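Local coordinates for ubiquitin-conjugating enzyme E2-21 kDa (Pichia angusta, PDB 5NL8), which probably catalyses the covalent attachment of ubiquitin to other proteins as an E2 conjugating enzyme needed for peroxisome biogenesis, at residues A[7-21]-A[33-46]. Residues are numbered along the deposited sequence; the frame is centred on the assembly and turned at random.
Sequences EKRLLKEYRAVKKEL and IVDLHPLEDGLFRW
In the ubiquitin-conjugating (UBC) fold the N-terminal helix packs against the start of the four-stranded antiparallel sheet, and here Tyr-14 and Trp-46 form the middle of that seam. The edge of the indole six-membered ring meets the phenol face in a T-shaped pair, with planes at 62°. Trp-46 CZ3 lies 3.5 Å from Tyr-14 CD1. With CG anti to the backbone N (chi1 175°), the phenol reaches across to strand 33-38; Tyr-14 CE1, at the ring edge, lies 3.2 Å from Leu-36 O, while CZ rests against Pro-38 CD. Within helix 7-21, Lys-18 CD lies over the opposite phenol face, offset toward the rim, so both faces of the ring have a neighbour.

Toward the N-terminal end of the helix, Leu-10 CD1 sits over the face of Phe-44, 4.3 Å from the ring centroid, and also touches Leu-43 O. Leu-43 O also accepts a weak hydrogen bond from Trp-46 NE1 (2.7 Å), a local link between the indole and the loop before strand 45-51. Leu-43 CD1 in turn packs on Glu-7 CB, at 3.8 Å. Further along the helix, Val-17 CG1 meets Leu-36 CD2 at 3.8 Å, and Leu-21 CD2 lies against the Ile-33 and Val-34 carbonyls beside the classic bulge formed by Val-34 and Asp-35 opposite Val-49.

No hydrogen bond crosses the interface. The helix runs roughly antiparallel to outer strand 33-38: the axes of the two segments approach to 9.1 Å with their directions 146° apart. Helix 135-147 touches both Val-17 and Ile-33, and Trp-46 continues the apolar contacts onto Ile-67 of strand 62-68.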
# COMPACT_ATOMS: atom_id res chain seq x y z
N GLU A 7 -4.23 16.86 15.27
CA GLU A 7 -3.90 15.65 16.00
C GLU A 7 -5.17 14.96 16.50
O GLU A 7 -5.25 13.73 16.52
CB GLU A 7 -2.98 15.97 17.18
CG GLU A 7 -1.53 16.24 16.79
CD GLU A 7 -0.68 16.64 17.98
OE1 GLU A 7 -0.83 17.78 18.46
OE2 GLU A 7 0.14 15.81 18.43
N LYS A 8 -6.15 15.76 16.89
CA LYS A 8 -7.43 15.24 17.35
C LYS A 8 -8.14 14.50 16.22
O LYS A 8 -8.68 13.41 16.41
CB LYS A 8 -8.30 16.36 17.90
CG LYS A 8 -9.23 15.94 19.02
CD LYS A 8 -10.09 17.10 19.49
CE LYS A 8 -11.56 16.74 19.50
NZ LYS A 8 -12.05 16.31 18.16
N ARG A 9 -8.13 15.12 15.05
CA ARG A 9 -8.72 14.52 13.85
C ARG A 9 -8.04 13.20 13.49
O ARG A 9 -8.69 12.18 13.28
CB ARG A 9 -8.64 15.49 12.67
CG ARG A 9 -9.46 15.06 11.47
CD ARG A 9 -9.38 16.10 10.36
NE ARG A 9 -10.42 15.90 9.35
CZ ARG A 9 -10.28 15.16 8.26
NH1 ARG A 9 -9.13 14.54 8.02
NH2 ARG A 9 -11.28 15.05 7.40
N LEU A 10 -6.71 13.24 13.43
CA LEU A 10 -5.91 12.06 13.11
C LEU A 10 -6.17 10.92 14.08
O LEU A 10 -6.33 9.76 13.68
CB LEU A 10 -4.42 12.41 13.09
CG LEU A 10 -3.93 13.18 11.86
CD1 LEU A 10 -2.64 13.91 12.16
CD2 LEU A 10 -3.76 12.23 10.68
N LEU A 11 -6.24 11.27 15.37
CA LEU A 11 -6.53 10.28 16.39
C LEU A 11 -7.91 9.67 16.18
O LEU A 11 -8.08 8.46 16.22
CB LEU A 11 -6.43 10.89 17.79
CG LEU A 11 -6.82 9.96 18.93
CD1 LEU A 11 -5.89 8.76 19.01
CD2 LEU A 11 -6.84 10.71 20.26
N LYS A 12 -8.90 10.53 15.93
CA LYS A 12 -10.27 10.06 15.73
C LYS A 12 -10.35 9.09 14.56
O LYS A 12 -10.98 8.04 14.66
CB LYS A 12 -11.22 11.24 15.50
CG LYS A 12 -12.69 10.87 15.61
CD LYS A 12 -13.56 12.11 15.73
CE LYS A 12 -13.12 12.98 16.89
NZ LYS A 12 -13.76 12.57 18.17
N GLU A 13 -9.70 9.44 13.46
CA GLU A 13 -9.68 8.57 12.28
C GLU A 13 -9.01 7.23 12.58
O GLU A 13 -9.50 6.16 12.18
CB GLU A 13 -8.98 9.26 11.12
CG GLU A 13 -9.66 10.53 10.64
CD GLU A 13 -8.89 11.21 9.52
OE1 GLU A 13 -8.03 10.55 8.90
OE2 GLU A 13 -9.16 12.40 9.25
N TYR A 14 -7.88 7.29 13.29
CA TYR A 14 -7.14 6.09 13.67
C TYR A 14 -8.01 5.16 14.50
O TYR A 14 -8.08 3.95 14.23
CB TYR A 14 -5.87 6.48 14.45
CG TYR A 14 -5.08 5.31 15.00
CD1 TYR A 14 -4.88 4.16 14.25
CD2 TYR A 14 -4.52 5.37 16.27
CE1 TYR A 14 -4.15 3.09 14.76
CE2 TYR A 14 -3.79 4.31 16.78
CZ TYR A 14 -3.60 3.17 16.02
OH TYR A 14 -2.88 2.12 16.53
N ARG A 15 -8.67 5.71 15.51
CA ARG A 15 -9.56 4.93 16.36
C ARG A 15 -10.73 4.36 15.56
O ARG A 15 -11.16 3.22 15.79
CB ARG A 15 -10.08 5.77 17.52
CG ARG A 15 -9.00 6.28 18.47
CD ARG A 15 -9.60 6.84 19.75
NE ARG A 15 -10.27 5.81 20.53
CZ ARG A 15 -11.58 5.59 20.51
NH1 ARG A 15 -12.38 6.34 19.75
NH2 ARG A 15 -12.11 4.63 21.25
N ALA A 16 -11.23 5.14 14.61
CA ALA A 16 -12.31 4.69 13.74
C ALA A 16 -11.88 3.44 12.97
O ALA A 16 -12.66 2.49 12.84
CB ALA A 16 -12.73 5.79 12.78
N VAL A 17 -10.65 3.44 12.46
CA VAL A 17 -10.12 2.28 11.75
C VAL A 17 -9.89 1.08 12.69
O VAL A 17 -10.23 -0.06 12.35
CB VAL A 17 -8.80 2.62 11.02
CG1 VAL A 17 -8.08 1.35 10.58
CG2 VAL A 17 -9.07 3.53 9.84
N LYS A 18 -9.31 1.34 13.86
CA LYS A 18 -9.07 0.30 14.86
C LYS A 18 -10.35 -0.42 15.28
O LYS A 18 -10.35 -1.64 15.46
CB LYS A 18 -8.41 0.89 16.11
CG LYS A 18 -6.96 1.28 15.95
CD LYS A 18 -6.38 1.79 17.27
CE LYS A 18 -6.21 0.65 18.27
NZ LYS A 18 -5.60 1.12 19.55
N LYS A 19 -11.42 0.34 15.45
CA LYS A 19 -12.71 -0.22 15.84
C LYS A 19 -13.21 -1.21 14.79
O LYS A 19 -13.64 -2.32 15.12
CB LYS A 19 -13.74 0.89 16.06
CG LYS A 19 -15.18 0.52 15.70
CD LYS A 19 -15.81 -0.41 16.73
CE LYS A 19 -17.27 -0.68 16.40
NZ LYS A 19 -17.60 -2.13 16.43
N GLU A 20 -13.16 -0.80 13.53
CA GLU A 20 -13.63 -1.63 12.43
C GLU A 20 -12.75 -2.86 12.26
O GLU A 20 -13.22 -3.92 11.86
CB GLU A 20 -13.66 -0.82 11.14
CG GLU A 20 -14.51 0.44 11.22
CD GLU A 20 -16.00 0.15 11.21
OE1 GLU A 20 -16.44 -0.66 10.37
OE2 GLU A 20 -16.73 0.73 12.04
N LEU A 21 -11.46 -2.72 12.59
CA LEU A 21 -10.52 -3.82 12.39
C LEU A 21 -10.68 -4.98 13.38
O LEU A 21 -10.65 -6.14 12.99
CB LEU A 21 -9.09 -3.30 12.46
CG LEU A 21 -8.53 -2.69 11.16
CD1 LEU A 21 -7.13 -2.15 11.38
CD2 LEU A 21 -8.55 -3.72 10.03
N ILE A 33 -7.80 -3.33 3.81
CA ILE A 33 -7.03 -2.83 4.94
C ILE A 33 -6.82 -3.94 5.96
O ILE A 33 -7.78 -4.53 6.46
CB ILE A 33 -7.73 -1.65 5.62
CG1 ILE A 33 -7.94 -0.51 4.63
CG2 ILE A 33 -6.92 -1.17 6.82
CD1 ILE A 33 -8.68 0.67 5.22
N VAL A 34 -5.56 -4.23 6.28
CA VAL A 34 -5.24 -5.28 7.23
C VAL A 34 -4.74 -4.72 8.55
O VAL A 34 -5.12 -5.21 9.62
CB VAL A 34 -4.20 -6.25 6.65
CG1 VAL A 34 -3.83 -7.32 7.68
CG2 VAL A 34 -4.72 -6.89 5.38
N ASP A 35 -3.90 -3.69 8.50
CA ASP A 35 -3.41 -3.08 9.74
C ASP A 35 -3.05 -1.61 9.56
O ASP A 35 -2.85 -1.14 8.44
CB ASP A 35 -2.20 -3.87 10.26
CG ASP A 35 -1.93 -3.60 11.74
OD1 ASP A 35 -2.81 -3.03 12.42
OD2 ASP A 35 -0.83 -3.97 12.21
N LEU A 36 -2.97 -0.89 10.69
CA LEU A 36 -2.62 0.52 10.70
C LEU A 36 -2.17 0.96 12.10
O LEU A 36 -2.85 0.66 13.08
CB LEU A 36 -3.80 1.38 10.25
CG LEU A 36 -3.66 2.90 10.37
CD1 LEU A 36 -2.65 3.44 9.35
CD2 LEU A 36 -5.00 3.59 10.20
N HIS A 37 -1.04 1.65 12.19
CA HIS A 37 -0.58 2.18 13.48
C HIS A 37 0.54 3.21 13.30
O HIS A 37 1.21 3.22 12.27
CB HIS A 37 -0.10 1.04 14.40
CG HIS A 37 1.03 0.24 13.84
ND1 HIS A 37 2.36 0.59 14.03
CD2 HIS A 37 1.04 -0.89 13.10
CE1 HIS A 37 3.13 -0.30 13.43
NE2 HIS A 37 2.36 -1.21 12.86
N PRO A 38 0.72 4.10 14.29
CA PRO A 38 1.80 5.08 14.20
C PRO A 38 3.16 4.44 13.94
O PRO A 38 3.46 3.38 14.48
CB PRO A 38 1.77 5.76 15.57
CG PRO A 38 0.36 5.64 16.01
CD PRO A 38 -0.11 4.30 15.49
N LEU A 39 3.97 5.09 13.11
CA LEU A 39 5.29 4.57 12.78
C LEU A 39 6.17 4.52 14.02
O LEU A 39 6.84 3.51 14.28
CB LEU A 39 5.95 5.43 11.70
CG LEU A 39 7.16 4.79 11.00
CD1 LEU A 39 6.71 3.73 10.01
CD2 LEU A 39 8.01 5.85 10.32
N GLU A 40 6.18 5.61 14.79
CA GLU A 40 6.93 5.64 16.04
C GLU A 40 6.03 6.08 17.19
O GLU A 40 5.27 5.28 17.72
CB GLU A 40 8.15 6.56 15.91
CG GLU A 40 9.22 6.02 14.96
CD GLU A 40 10.52 6.82 14.98
OE1 GLU A 40 10.72 7.63 15.91
OE2 GLU A 40 11.35 6.62 14.07
N ASP A 41 6.12 7.35 17.58
CA ASP A 41 5.36 7.86 18.71
C ASP A 41 4.55 9.11 18.36
O ASP A 41 4.09 9.84 19.24
CB ASP A 41 6.29 8.16 19.89
CG ASP A 41 7.35 9.19 19.54
OD1 ASP A 41 7.62 9.38 18.33
OD2 ASP A 41 7.92 9.82 20.46
N GLY A 42 4.38 9.37 17.06
CA GLY A 42 3.69 10.56 16.61
C GLY A 42 2.55 10.24 15.65
O GLY A 42 2.50 9.15 15.08
N LEU A 43 1.65 11.19 15.47
CA LEU A 43 0.45 10.99 14.66
C LEU A 43 0.65 11.43 13.21
O LEU A 43 -0.30 11.42 12.43
CB LEU A 43 -0.72 11.75 15.28
CG LEU A 43 -1.23 11.23 16.63
CD1 LEU A 43 -2.13 12.26 17.30
CD2 LEU A 43 -1.97 9.92 16.45
N PHE A 44 1.87 11.81 12.86
CA PHE A 44 2.15 12.37 11.54
C PHE A 44 2.95 11.43 10.65
O PHE A 44 3.27 11.77 9.51
CB PHE A 44 2.88 13.70 11.68
CG PHE A 44 2.00 14.81 12.17
CD1 PHE A 44 1.83 15.04 13.53
CD2 PHE A 44 1.32 15.62 11.27
CE1 PHE A 44 1.01 16.06 13.98
CE2 PHE A 44 0.50 16.64 11.72
CZ PHE A 44 0.34 16.86 13.07
N ARG A 45 3.28 10.25 11.17
CA ARG A 45 3.88 9.20 10.36
C ARG A 45 3.28 7.85 10.73
O ARG A 45 3.24 7.48 11.90
CB ARG A 45 5.41 9.19 10.51
CG ARG A 45 6.10 10.35 9.80
CD ARG A 45 7.60 10.35 10.02
NE ARG A 45 8.28 9.37 9.18
CZ ARG A 45 9.53 8.97 9.37
NH1 ARG A 45 10.24 9.45 10.38
NH2 ARG A 45 10.07 8.07 8.56
N TRP A 46 2.82 7.13 9.71
CA TRP A 46 2.05 5.90 9.89
C TRP A 46 2.60 4.70 9.13
O TRP A 46 3.18 4.84 8.06
CB TRP A 46 0.60 6.13 9.43
CG TRP A 46 -0.08 7.18 10.20
CD1 TRP A 46 -0.04 8.53 9.98
CD2 TRP A 46 -0.91 6.99 11.35
NE1 TRP A 46 -0.79 9.19 10.92
CE2 TRP A 46 -1.34 8.26 11.77
CE3 TRP A 46 -1.33 5.86 12.07
CZ2 TRP A 46 -2.17 8.44 12.87
CZ3 TRP A 46 -2.16 6.05 13.16
CH2 TRP A 46 -2.57 7.33 13.55